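Local coordinates for protein BIFUNCTIONAL PROTEIN Proline utilization A (PutA) (Corynebacterium freiburgense, PDB 5UX5) that probably catalyses the two-step oxidation of proline to glutamate, joining an FAD-dependent proline dehydrogenase and an NAD-dependent aldehyde dehydrogenase in one chain, at residues F228-M233 with G261-A266; L297-N302 with I349-L354; N870-R875 with Q883-G888. One frame throughout, in Å; residues are numbered along the deposited sequence.

Interaction 1: residues F228-M233 with G261-A266; sequences FINLDM and GIVLQA. With FAD (flavin-adenine dinucleotide), chain E.
The ring of Phe228 leans obliquely against the backbone of Gly261, its CZ 3.4 Å from Gly261 N; the same ring also meets Tyr185 and receives Lys294 in a cation-pi contact. With CG anti to the backbone N (chi1 -169°), the ring swings across to the neighbouring strand, where a glycine brings no side chain to oppose it. The amide of Asn230 is the second flat group. Its OD1 lies beside the Gly261-Ile262 peptide, near Ile262 N but badly angled for a hydrogen bond, while ND2 rests on Val263 CG2 at 3.4 Å and donates weakly to Asp232 OD1. The third is the flavin, whose O4 lies 3.5 Å from Val263 CG2.

Beneath these groups run two adjacent parallel strands, with Asn230 paired to Gly261 and Leu231 to Ile262. Gly261 is gripped twice, its N donating to Ile229 O and its O accepting from Leu231 N, both at 3.0 Å; Val263 N then continues the pairing to Leu231 O. Leu231 and Ile262 lie on the sheet face packed against helix 239-251, which links the strands in a beta-alpha-beta unit.

Past the paired region, Met233 and Gln265 turn to the cofactor. FAD N3 donates to Met233 O at 2.9 Å in a fairly straight bond (165°), and Gln265 NE2 donates to FAD O2 at 2.7 Å and also to Glu234 O. A backbone acceptor thus reads the flavin N-H and an amide donor reads the carbonyl, a complementary pattern that fixes the pyrimidine end and would probably help to stabilise negative charge around O2 when the flavin is reduced.

Interaction 2: residues L297-N302 with I349-L354; sequences LVKGAN and IASHNL. With FAD (flavin-adenine dinucleotide), chain E.
Ala350 N donates to Leu297 O at 2.9 Å, the one backbone bond between 297-302 and 349-354, and it marks the tightly packed half of the contact. Here two parallel strands end side by side with Leu297 paired to Ile349, and the methyl of Ala350 meets Val298 CG1 at 3.7 Å. Val298 also serves the cofactor: with CG1 anti to its own carbonyl carbon (chi1 -51°), that methyl lies 3.5 Å from FAD N5, so one small side chain touches both the neighbouring strand and the reactive part of the flavin. On the other side of the strands, Leu297 packs on Phe330 and Met333 of helix 323-337.

Beyond the strand ends the segments diverge, and the two touch each other little directly; Asn353, on this looser side, is partly exposed. Lys299 NZ and Asn353 ND2 are 3.7 Å apart, two donors that converge on one acceptor. Lys299, its chain extended beyond CG, reaches FAD O2A at 3.0 Å, and Asn353 ND2 reaches the same oxygen at 3.3 Å. The lysine ammonium is also held by a salt bridge to Asp327 and a bond to Ser356, which should favour its charged form. Asn353 uses OD1 to cap helix 354-367 through Ser356 N. Ser351 OG donates to FAD O1P at 2.6 Å while accepting from Asn353 N, an ST turn that orders the bend before the helix. On the facing segment, Gly300 N holds the ribityl O2' at 2.6 Å and Gly300 O accepts from the adenosine ribose.

Loops leaving the C-terminal ends of parallel strands, with a helix N terminus near the pyrophosphate, form the typical cofactor site of a beta-alpha barrel, here the FAD site of the proline dehydrogenase.

Interaction 3: residues N870-R875 with Q883-G888; sequences NAYINR and QRQPFG
Strand 870-873 meets the irregular loop 883-888 without backbone pairing, and even the nearest alpha carbons, those of Asn870 and Phe887, stay 6.6 Å apart. The amide of Asn870 spans this separation. Its OD1 accepts from Gly888 N at 3.2 Å, with the donor tilted 17° from the carbonyl plane, and its ND2 donates to Pro886 O at 3.0 Å, approaching from well above that carbonyl's plane. A single side chain thus holds the peptides on both sides of Phe887, much as a neighbouring strand would. CG lies anti to the carbonyl carbon (chi1 -80°), which turns the amide toward the loop. Lys900 NZ also donates to OD1, giving this oxygen two donors. The Phe887 ring stands obliquely to the amide, CD1 3.8 Å from Asn870 OD1, and its side chain touches strand 845-852.

Further along, Gln885 faces Tyr872 and Arg875. Its CG comes within 4.0 Å of Tyr872 CE2, the two side chains crossing at about a right angle. Tyr872 CD2 in turn lies over one face of the Arg875 guanidinium, toward its rim. Gln885 NE2 lies 3.8 Å from Arg875 NH1, two nitrogens that meet obliquely without a hydrogen bond, each with its own partner: Asn967 OD1 for the amide, Glu965 in a salt bridge for the arginine. Gln885 OE1 accepts from Ile881 N.

Pro886, Phe887 and Gly888 open the PFGG sequence familiar in aldehyde dehydrogenases, which closes the loop after strand 870-873; in relatives this loop contributes to binding the aldehyde, and it probably does so here.

Followed from the N terminus, the three contacts come in series, none nested within or crossing another. Interaction 1 closes across helix 239-251, joining strand 228-232 to 260-265. Strand 293-298 then follows, and interaction 2 closes a longer excursion through helices 303-313 and 323-337 before strand 345-350. Strands 260-265 and 293-298 are direct neighbours, with Ala266 N 2.7 Å from Val298 O, so interactions 1 and 2 form consecutive parts of one barrel wall and share FAD. Interaction 3 closes a short loop, tying strand 870-873 to the segment that leads into strand 890-891 in the aldehyde dehydrogenase region; its centre lies about 38 Å from each of the other two centres.

Interaction 1: residues F228-M233 with G261-A266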
loop_
_atom_site.group_PDB
_atom_site.type_symbol
_atom_site.label_atom_id
_atom_site.label_comp_id
_atom_site.label_asym_id
_atom_site.label_seq_id
_atom_site.Cartn_x
_atom_site.Cartn_y
_atom_site.Cartn_z
ATOM N N PHE A 228 -5.737 -11.353 -36.415
ATOM C CA PHE A 228 -5.722 -10.067 -35.716
ATOM C C PHE A 228 -5.380 -10.233 -34.236
ATOM O O PHE A 228 -6.012 -11.034 -33.530
ATOM C CB PHE A 228 -7.094 -9.404 -35.849
ATOM C CG PHE A 228 -7.144 -7.985 -35.396
ATOM C CD1 PHE A 228 -6.834 -6.951 -36.262
ATOM C CD2 PHE A 228 -7.549 -7.680 -34.097
ATOM C CE1 PHE A 228 -6.895 -5.643 -35.841
ATOM C CE2 PHE A 228 -7.609 -6.370 -33.658
ATOM C CZ PHE A 228 -7.296 -5.350 -34.534
ATOM N N ILE A 229 -4.406 -9.450 -33.767
ATOM C CA ILE A 229 -3.989 -9.410 -32.367
ATOM C C ILE A 229 -4.373 -8.059 -31.782
ATOM O O ILE A 229 -4.005 -7.007 -32.325
ATOM C CB ILE A 229 -2.473 -9.650 -32.220
ATOM C CG1 ILE A 229 -2.105 -11.059 -32.684
ATOM C CG2 ILE A 229 -2.002 -9.382 -30.800
ATOM C CD1 ILE A 229 -0.659 -11.219 -32.999
ATOM N N ASN A 230 -5.107 -8.089 -30.675
ATOM C CA ASN A 230 -5.501 -6.877 -29.977
ATOM C C ASN A 230 -4.849 -6.828 -28.606
ATOM O O ASN A 230 -4.802 -7.835 -27.889
ATOM C CB ASN A 230 -7.012 -6.750 -29.845
ATOM C CG ASN A 230 -7.400 -5.433 -29.246
ATOM O OD1 ASN A 230 -7.549 -4.432 -29.943
ATOM N ND2 ASN A 230 -7.529 -5.416 -27.939
ATOM N N LEU A 231 -4.300 -5.665 -28.270
ATOM C CA LEU A 231 -3.734 -5.428 -26.953
ATOM C C LEU A 231 -4.823 -4.798 -26.094
ATOM O O LEU A 231 -5.272 -3.676 -26.365
ATOM C CB LEU A 231 -2.485 -4.549 -27.039
ATOM C CG LEU A 231 -1.205 -5.094 -27.666
ATOM C CD1 LEU A 231 -0.106 -4.067 -27.715
ATOM C CD2 LEU A 231 -0.723 -6.302 -26.901
ATOM N N ASP A 232 -5.247 -5.521 -25.059
ATOM C CA ASP A 232 -6.271 -5.012 -24.155
ATOM C C ASP A 232 -5.647 -4.085 -23.109
ATOM O O ASP A 232 -4.426 -4.071 -22.891
ATOM C CB ASP A 232 -7.010 -6.151 -23.441
ATOM C CG ASP A 232 -7.861 -6.988 -24.373
ATOM O OD1 ASP A 232 -8.158 -6.521 -25.488
ATOM O OD2 ASP A 232 -8.244 -8.112 -23.984
ATOM N N MET A 233 -6.510 -3.302 -22.467
ATOM C CA MET A 233 -6.121 -2.410 -21.378
ATOM C C MET A 233 -7.150 -2.488 -20.272
ATOM O O MET A 233 -8.351 -2.406 -20.541
ATOM C CB MET A 233 -5.987 -0.966 -21.841
ATOM C CG MET A 233 -4.798 -0.798 -22.712
ATOM S SD MET A 233 -4.255 0.870 -22.742
ATOM C CE MET A 233 -4.758 1.336 -21.091
ATOM N N GLY A 261 -4.296 -4.168 -33.398
ATOM C CA GLY A 261 -5.218 -3.291 -32.712
ATOM C C GLY A 261 -4.855 -3.067 -31.256
ATOM O O GLY A 261 -4.064 -3.792 -30.661
ATOM N N ILE A 262 -5.490 -2.047 -30.691
ATOM C CA ILE A 262 -5.267 -1.624 -29.317
ATOM C C ILE A 262 -6.553 -0.984 -28.826
ATOM O O ILE A 262 -7.307 -0.396 -29.610
ATOM C CB ILE A 262 -4.073 -0.646 -29.207
ATOM C CG1 ILE A 262 -3.839 -0.231 -27.752
ATOM C CG2 ILE A 262 -4.314 0.597 -30.022
ATOM C CD1 ILE A 262 -2.626 0.636 -27.595
ATOM N N VAL A 263 -6.790 -1.085 -27.505
ATOM C CA VAL A 263 -8.000 -0.579 -26.845
ATOM C C VAL A 263 -7.735 0.808 -26.273
ATOM O O VAL A 263 -6.664 1.066 -25.717
ATOM C CB VAL A 263 -8.454 -1.536 -25.722
ATOM C CG1 VAL A 263 -9.498 -0.893 -24.874
ATOM C CG2 VAL A 263 -9.021 -2.812 -26.292
ATOM N N LEU A 264 -8.698 1.708 -26.416
ATOM C CA LEU A 264 -8.733 2.926 -25.609
ATOM C C LEU A 264 -10.005 2.939 -24.772
ATOM O O LEU A 264 -11.092 2.622 -25.271
ATOM C CB LEU A 264 -8.644 4.198 -26.456
ATOM C CG LEU A 264 -7.264 4.411 -27.079
ATOM C CD1 LEU A 264 -7.173 5.743 -27.877
ATOM C CD2 LEU A 264 -6.198 4.313 -26.007
ATOM N N GLN A 265 -9.861 3.269 -23.492
ATOM C CA GLN A 265 -11.002 3.383 -22.587
ATOM C C GLN A 265 -11.458 4.839 -22.577
ATOM O O GLN A 265 -10.739 5.718 -22.084
ATOM C CB GLN A 265 -10.635 2.927 -21.179
ATOM C CG GLN A 265 -9.676 1.787 -21.150
ATOM C CD GLN A 265 -9.223 1.410 -19.750
ATOM O OE1 GLN A 265 -8.229 1.948 -19.247
ATOM N NE2 GLN A 265 -9.879 0.420 -19.163
ATOM N N ALA A 266 -12.665 5.089 -23.100
ATOM C CA ALA A 266 -13.195 6.447 -23.166
ATOM C C ALA A 266 -13.449 7.078 -21.800
ATOM O O ALA A 266 -13.540 8.306 -21.734
ATOM C CB ALA A 266 -14.514 6.481 -23.941
HETATM P PA FAD E . -23.256 1.706 -20.673
HETATM O O1A FAD E . -24.343 1.494 -19.563
HETATM O O2A FAD E . -23.481 2.708 -21.705
HETATM O O5B FAD E . -21.897 2.117 -20.247
HETATM C C5B FAD E . -21.412 1.726 -18.976
HETATM C C4B FAD E . -20.041 2.343 -18.773
HETATM O O4B FAD E . -20.147 3.676 -18.363
HETATM C C3B FAD E . -19.235 1.659 -17.715
HETATM O O3B FAD E . -18.590 0.499 -18.105
HETATM C C2B FAD E . -18.279 2.723 -17.312
HETATM O O2B FAD E . -17.127 2.687 -18.071
HETATM C C1B FAD E . -19.090 3.975 -17.479
HETATM N N9A FAD E . -19.627 4.476 -16.222
HETATM C C8A FAD E . -20.775 4.035 -15.578
HETATM N N7A FAD E . -20.939 4.718 -14.429
HETATM C C5A FAD E . -19.926 5.656 -14.258
HETATM C C6A FAD E . -19.619 6.623 -13.281
HETATM N N6A FAD E . -20.412 6.834 -12.082
HETATM N N1A FAD E . -18.528 7.387 -13.449
HETATM C C2A FAD E . -17.723 7.223 -14.547
HETATM N N3A FAD E . -17.996 6.291 -15.513
HETATM C C4A FAD E . -19.072 5.503 -15.404
HETATM N N1 FAD E . -13.358 -2.763 -20.971
HETATM C C2 FAD E . -11.979 -2.409 -20.737
HETATM O O2 FAD E . -11.686 -1.578 -19.682
HETATM N N3 FAD E . -10.974 -2.967 -21.538
HETATM C C4 FAD E . -11.274 -3.826 -22.596
HETATM O O4 FAD E . -10.263 -4.352 -23.382
HETATM C C4X FAD E . -12.708 -4.076 -22.953
HETATM N N5 FAD E . -13.081 -4.781 -24.092
HETATM C C5X FAD E . -14.433 -4.952 -24.421
HETATM C C6 FAD E . -14.818 -5.668 -25.570
HETATM C C7 FAD E . -16.169 -5.824 -25.860
HETATM C C7M FAD E . -16.611 -6.590 -27.072
HETATM C C8 FAD E . -17.133 -5.272 -25.055
HETATM C C8M FAD E . -18.583 -5.441 -25.375
HETATM C C9 FAD E . -16.760 -4.566 -23.920
HETATM C C9A FAD E . -15.422 -4.408 -23.611
HETATM N N10 FAD E . -15.080 -3.662 -22.446
HETATM C C10 FAD E . -13.723 -3.485 -22.100
HETATM C "C1'" FAD E . -16.144 -3.134 -21.572
HETATM C "C2'" FAD E . -16.524 -1.689 -21.752
HETATM O "O2'" FAD E . -15.467 -0.900 -21.335
HETATM C "C3'" FAD E . -17.810 -1.447 -20.934
HETATM O "O3'" FAD E . -17.511 -1.648 -19.607
HETATM C "C4'" FAD E . -19.043 -2.300 -21.258
HETATM O "O4'" FAD E . -19.061 -2.769 -22.558
HETATM C "C5'" FAD E . -20.381 -1.627 -20.874
HETATM O "O5'" FAD E . -20.539 -0.274 -21.283
HETATM P P FAD E . -21.613 0.228 -22.388
HETATM O O1P FAD E . -21.095 1.158 -23.550
HETATM O O2P FAD E . -22.249 -1.171 -22.743
HETATM O O3P FAD E . -22.985 0.588 -21.604
#

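Interaction 2: residues L297-N302 with I349-L354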
loop_
_atom_site.group_PDB
_atom_site.type_symbol
_atom_site.label_atom_id
_atom_site.label_comp_id
_atom_site.label_asym_id
_atom_site.label_seq_id
_atom_site.Cartn_x
_atom_site.Cartn_y
_atom_site.Cartn_z
ATOM N N LEU A 297 -12.748 0.991 -29.255
ATOM C CA LEU A 297 -13.260 1.974 -28.314
ATOM C C LEU A 297 -14.142 1.278 -27.295
ATOM O O LEU A 297 -15.160 0.693 -27.671
ATOM C CB LEU A 297 -14.076 3.027 -29.045
ATOM C CG LEU A 297 -13.288 4.179 -29.611
ATOM C CD1 LEU A 297 -14.263 5.306 -29.859
ATOM C CD2 LEU A 297 -12.235 4.544 -28.637
ATOM N N VAL A 298 -13.768 1.355 -26.014
ATOM C CA VAL A 298 -14.580 0.847 -24.911
ATOM C C VAL A 298 -14.831 2.000 -23.950
ATOM O O VAL A 298 -14.151 3.032 -23.992
ATOM C CB VAL A 298 -13.922 -0.343 -24.170
ATOM C CG1 VAL A 298 -13.461 -1.448 -25.151
ATOM C CG2 VAL A 298 -12.773 0.135 -23.312
ATOM N N LYS A 299 -15.845 1.850 -23.102
ATOM C CA LYS A 299 -16.041 2.916 -22.117
ATOM C C LYS A 299 -15.118 2.738 -20.917
ATOM O O LYS A 299 -14.558 3.722 -20.420
ATOM C CB LYS A 299 -17.520 3.030 -21.717
ATOM C CG LYS A 299 -18.340 3.795 -22.787
ATOM C CD LYS A 299 -19.869 3.756 -22.603
ATOM C CE LYS A 299 -20.577 4.306 -23.873
ATOM N NZ LYS A 299 -22.091 4.377 -23.844
ATOM N N GLY A 300 -14.901 1.495 -20.477
ATOM C CA GLY A 300 -13.968 1.187 -19.397
ATOM C C GLY A 300 -14.568 0.283 -18.340
ATOM O O GLY A 300 -15.688 0.541 -17.885
ATOM N N ALA A 301 -13.855 -0.774 -17.928
ATOM C CA ALA A 301 -14.434 -1.783 -17.042
ATOM C C ALA A 301 -13.828 -1.798 -15.637
ATOM O O ALA A 301 -14.202 -2.647 -14.827
ATOM C CB ALA A 301 -14.314 -3.165 -17.674
ATOM N N ASN A 302 -12.952 -0.861 -15.302
ATOM C CA ASN A 302 -12.175 -0.948 -14.078
ATOM C C ASN A 302 -12.429 0.246 -13.141
ATOM O O ASN A 302 -11.543 0.650 -12.383
ATOM C CB ASN A 302 -10.696 -1.076 -14.423
ATOM C CG ASN A 302 -9.855 -1.462 -13.237
ATOM O OD1 ASN A 302 -10.156 -2.434 -12.517
ATOM N ND2 ASN A 302 -8.810 -0.671 -12.987
ATOM N N ILE A 349 -16.173 -0.144 -32.342
ATOM C CA ILE A 349 -17.024 0.383 -31.279
ATOM C C ILE A 349 -17.475 -0.799 -30.430
ATOM O O ILE A 349 -18.169 -1.699 -30.912
ATOM C CB ILE A 349 -18.228 1.169 -31.840
ATOM C CG1 ILE A 349 -17.954 2.673 -31.954
ATOM C CG2 ILE A 349 -19.433 1.020 -30.952
ATOM C CD1 ILE A 349 -17.006 3.049 -33.002
ATOM N N ALA A 350 -17.074 -0.807 -29.165
ATOM C CA ALA A 350 -17.362 -1.909 -28.251
ATOM C C ALA A 350 -18.365 -1.389 -27.227
ATOM O O ALA A 350 -17.985 -0.821 -26.202
ATOM C CB ALA A 350 -16.095 -2.441 -27.572
ATOM N N SER A 351 -19.651 -1.558 -27.529
ATOM C CA SER A 351 -20.699 -1.086 -26.638
ATOM C C SER A 351 -21.984 -1.854 -26.914
ATOM O O SER A 351 -22.282 -2.180 -28.068
ATOM C CB SER A 351 -20.941 0.419 -26.803
ATOM O OG SER A 351 -21.993 0.846 -25.948
ATOM N N HIS A 352 -22.735 -2.151 -25.851
ATOM C CA HIS A 352 -24.104 -2.644 -25.989
ATOM C C HIS A 352 -25.129 -1.527 -25.885
ATOM O O HIS A 352 -26.336 -1.791 -25.956
ATOM C CB HIS A 352 -24.408 -3.723 -24.950
ATOM C CG HIS A 352 -23.878 -5.068 -25.320
ATOM N ND1 HIS A 352 -24.476 -5.862 -26.275
ATOM C CD2 HIS A 352 -22.813 -5.766 -24.860
ATOM C CE1 HIS A 352 -23.795 -6.989 -26.396
ATOM N NE2 HIS A 352 -22.783 -6.955 -25.548
ATOM N N ASN A 353 -24.669 -0.293 -25.695
ATOM C CA ASN A 353 -25.527 0.878 -25.734
ATOM C C ASN A 353 -25.925 1.166 -27.177
ATOM O O ASN A 353 -25.093 1.600 -27.981
ATOM C CB ASN A 353 -24.790 2.059 -25.121
ATOM C CG ASN A 353 -25.658 3.269 -25.002
ATOM O OD1 ASN A 353 -26.239 3.738 -25.985
ATOM N ND2 ASN A 353 -25.767 3.782 -23.791
ATOM N N LEU A 354 -27.199 0.938 -27.507
ATOM C CA LEU A 354 -27.635 1.035 -28.896
ATOM C C LEU A 354 -27.506 2.455 -29.435
ATOM O O LEU A 354 -27.271 2.651 -30.636
ATOM C CB LEU A 354 -29.085 0.582 -29.000
ATOM C CG LEU A 354 -29.314 -0.878 -28.645
ATOM C CD1 LEU A 354 -30.822 -1.220 -28.622
ATOM C CD2 LEU A 354 -28.532 -1.752 -29.605
HETATM P PA FAD E . -23.256 1.706 -20.673
HETATM O O1A FAD E . -24.343 1.494 -19.563
HETATM O O2A FAD E . -23.481 2.708 -21.705
HETATM O O5B FAD E . -21.897 2.117 -20.247
HETATM C C5B FAD E . -21.412 1.726 -18.976
HETATM C C4B FAD E . -20.041 2.343 -18.773
HETATM O O4B FAD E . -20.147 3.676 -18.363
HETATM C C3B FAD E . -19.235 1.659 -17.715
HETATM O O3B FAD E . -18.590 0.499 -18.105
HETATM C C2B FAD E . -18.279 2.723 -17.312
HETATM O O2B FAD E . -17.127 2.687 -18.071
HETATM C C1B FAD E . -19.090 3.975 -17.479
HETATM N N9A FAD E . -19.627 4.476 -16.222
HETATM C C8A FAD E . -20.775 4.035 -15.578
HETATM N N7A FAD E . -20.939 4.718 -14.429
HETATM C C5A FAD E . -19.926 5.656 -14.258
HETATM C C6A FAD E . -19.619 6.623 -13.281
HETATM N N6A FAD E . -20.412 6.834 -12.082
HETATM N N1A FAD E . -18.528 7.387 -13.449
HETATM C C2A FAD E . -17.723 7.223 -14.547
HETATM N N3A FAD E . -17.996 6.291 -15.513
HETATM C C4A FAD E . -19.072 5.503 -15.404
HETATM N N1 FAD E . -13.358 -2.763 -20.971
HETATM C C2 FAD E . -11.979 -2.409 -20.737
HETATM O O2 FAD E . -11.686 -1.578 -19.682
HETATM N N3 FAD E . -10.974 -2.967 -21.538
HETATM C C4 FAD E . -11.274 -3.826 -22.596
HETATM O O4 FAD E . -10.263 -4.352 -23.382
HETATM C C4X FAD E . -12.708 -4.076 -22.953
HETATM N N5 FAD E . -13.081 -4.781 -24.092
HETATM C C5X FAD E . -14.433 -4.952 -24.421
HETATM C C6 FAD E . -14.818 -5.668 -25.570
HETATM C C7 FAD E . -16.169 -5.824 -25.860
HETATM C C7M FAD E . -16.611 -6.590 -27.072
HETATM C C8 FAD E . -17.133 -5.272 -25.055
HETATM C C8M FAD E . -18.583 -5.441 -25.375
HETATM C C9 FAD E . -16.760 -4.566 -23.920
HETATM C C9A FAD E . -15.422 -4.408 -23.611
HETATM N N10 FAD E . -15.080 -3.662 -22.446
HETATM C C10 FAD E . -13.723 -3.485 -22.100
HETATM C "C1'" FAD E . -16.144 -3.134 -21.572
HETATM C "C2'" FAD E . -16.524 -1.689 -21.752
HETATM O "O2'" FAD E . -15.467 -0.900 -21.335
HETATM C "C3'" FAD E . -17.810 -1.447 -20.934
HETATM O "O3'" FAD E . -17.511 -1.648 -19.607
HETATM C "C4'" FAD E . -19.043 -2.300 -21.258
HETATM O "O4'" FAD E . -19.061 -2.769 -22.558
HETATM C "C5'" FAD E . -20.381 -1.627 -20.874
HETATM O "O5'" FAD E . -20.539 -0.274 -21.283
HETATM P P FAD E . -21.613 0.228 -22.388
HETATM O O1P FAD E . -21.095 1.158 -23.550
HETATM O O2P FAD E . -22.249 -1.171 -22.743
HETATM O O3P FAD E . -22.985 0.588 -21.604
#

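Interaction 3: residues N870-R875 with Q883-G888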
loop_
_atom_site.group_PDB
_atom_site.type_symbol
_atom_site.label_atom_id
_atom_site.label_comp_id
_atom_site.label_asym_id
_atom_site.label_seq_id
_atom_site.Cartn_x
_atom_site.Cartn_y
_atom_site.Cartn_z
ATOM N N ASN A 870 -0.305 -3.788 15.440
ATOM C CA ASN A 870 -0.854 -3.435 14.127
ATOM C C ASN A 870 -1.435 -4.693 13.477
ATOM O O ASN A 870 -0.696 -5.576 13.027
ATOM C CB ASN A 870 0.221 -2.793 13.242
ATOM C CG ASN A 870 0.453 -1.304 13.552
ATOM O OD1 ASN A 870 1.097 -0.955 14.537
ATOM N ND2 ASN A 870 -0.052 -0.439 12.699
ATOM N N ALA A 871 -2.763 -4.774 13.465
ATOM C CA ALA A 871 -3.517 -5.834 12.802
ATOM C C ALA A 871 -4.067 -5.360 11.445
ATOM O O ALA A 871 -4.468 -4.203 11.283
ATOM C CB ALA A 871 -4.653 -6.308 13.699
ATOM N N TYR A 872 -4.034 -6.248 10.455
ATOM C CA TYR A 872 -4.505 -5.962 9.101
ATOM C C TYR A 872 -5.378 -7.113 8.652
ATOM O O TYR A 872 -5.123 -8.269 8.998
ATOM C CB TYR A 872 -3.360 -5.769 8.091
ATOM C CG TYR A 872 -2.407 -4.657 8.442
ATOM C CD1 TYR A 872 -1.354 -4.895 9.295
ATOM C CD2 TYR A 872 -2.546 -3.367 7.914
ATOM C CE1 TYR A 872 -0.478 -3.908 9.629
ATOM C CE2 TYR A 872 -1.643 -2.356 8.251
ATOM C CZ TYR A 872 -0.615 -2.651 9.127
ATOM O OH TYR A 872 0.337 -1.733 9.512
ATOM N N ILE A 873 -6.417 -6.805 7.894
ATOM C CA ILE A 873 -7.357 -7.822 7.469
ATOM C C ILE A 873 -7.472 -7.758 5.955
ATOM O O ILE A 873 -7.825 -6.714 5.396
ATOM C CB ILE A 873 -8.705 -7.644 8.183
ATOM C CG1 ILE A 873 -8.482 -8.014 9.657
ATOM C CG2 ILE A 873 -9.777 -8.495 7.554
ATOM C CD1 ILE A 873 -9.358 -7.309 10.636
ATOM N N ASN A 874 -7.114 -8.855 5.292
ATOM C CA ASN A 874 -7.180 -8.946 3.831
ATOM C C ASN A 874 -6.406 -7.818 3.143
ATOM O O ASN A 874 -6.866 -7.224 2.173
ATOM C CB ASN A 874 -8.636 -8.992 3.359
ATOM C CG ASN A 874 -9.363 -10.210 3.855
ATOM O OD1 ASN A 874 -8.784 -11.296 3.936
ATOM N ND2 ASN A 874 -10.635 -10.057 4.166
ATOM N N ARG A 875 -5.207 -7.535 3.636
ATOM C CA ARG A 875 -4.278 -6.651 2.949
ATOM C C ARG A 875 -2.888 -6.924 3.500
ATOM O O ARG A 875 -2.723 -7.735 4.408
ATOM C CB ARG A 875 -4.679 -5.197 3.126
ATOM C CG ARG A 875 -5.005 -4.870 4.563
ATOM C CD ARG A 875 -4.693 -3.431 4.829
ATOM N NE ARG A 875 -3.256 -3.219 4.838
ATOM C CZ ARG A 875 -2.679 -2.020 4.809
ATOM N NH1 ARG A 875 -3.422 -0.922 4.755
ATOM N NH2 ARG A 875 -1.360 -1.916 4.831
ATOM N N GLN A 883 -1.348 8.234 11.076
ATOM C CA GLN A 883 -2.722 8.455 11.498
ATOM C C GLN A 883 -3.705 7.417 10.971
ATOM O O GLN A 883 -4.666 7.083 11.668
ATOM C CB GLN A 883 -3.173 9.857 11.129
ATOM C CG GLN A 883 -4.470 10.178 11.774
ATOM C CD GLN A 883 -5.112 11.402 11.178
ATOM O OE1 GLN A 883 -5.570 12.283 11.911
ATOM N NE2 GLN A 883 -5.146 11.474 9.842
ATOM N N ARG A 884 -3.496 6.903 9.752
ATOM C CA ARG A 884 -4.314 5.789 9.271
ATOM C C ARG A 884 -4.038 4.538 10.084
ATOM O O ARG A 884 -4.965 3.870 10.545
ATOM C CB ARG A 884 -4.042 5.507 7.800
ATOM C CG ARG A 884 -4.704 6.409 6.801
ATOM C CD ARG A 884 -4.605 5.779 5.426
ATOM N NE ARG A 884 -4.704 6.743 4.338
ATOM C CZ ARG A 884 -4.447 6.438 3.068
ATOM N NH1 ARG A 884 -4.080 5.215 2.751
ATOM N NH2 ARG A 884 -4.543 7.352 2.121
ATOM N N GLN A 885 -2.764 4.158 10.184
ATOM C CA GLN A 885 -2.308 3.007 10.971
ATOM C C GLN A 885 -1.169 3.510 11.844
ATOM O O GLN A 885 0.005 3.451 11.452
ATOM C CB GLN A 885 -1.857 1.846 10.081
ATOM C CG GLN A 885 -2.915 1.376 9.091
ATOM C CD GLN A 885 -2.736 2.024 7.729
ATOM O OE1 GLN A 885 -1.634 2.484 7.396
ATOM N NE2 GLN A 885 -3.825 2.099 6.947
ATOM N N PRO A 886 -1.486 4.096 12.994
ATOM C CA PRO A 886 -0.441 4.409 13.973
ATOM C C PRO A 886 0.369 3.159 14.280
ATOM O O PRO A 886 -0.180 2.062 14.414
ATOM C CB PRO A 886 -1.236 4.883 15.183
ATOM C CG PRO A 886 -2.545 5.342 14.605
ATOM C CD PRO A 886 -2.827 4.483 13.459
ATOM N N PHE A 887 1.681 3.309 14.381
ATOM C CA PHE A 887 2.563 2.152 14.341
ATOM C C PHE A 887 3.269 1.942 15.687
ATOM O O PHE A 887 3.801 2.897 16.276
ATOM C CB PHE A 887 3.579 2.315 13.209
ATOM C CG PHE A 887 4.381 1.075 12.929
ATOM C CD1 PHE A 887 3.846 0.057 12.173
ATOM C CD2 PHE A 887 5.663 0.919 13.451
ATOM C CE1 PHE A 887 4.575 -1.101 11.915
ATOM C CE2 PHE A 887 6.394 -0.223 13.209
ATOM C CZ PHE A 887 5.852 -1.240 12.434
ATOM N N GLY A 888 3.272 0.685 16.167
ATOM C CA GLY A 888 3.932 0.316 17.399
ATOM C C GLY A 888 3.501 -1.037 17.912
ATOM O O GLY A 888 2.383 -1.463 17.630
#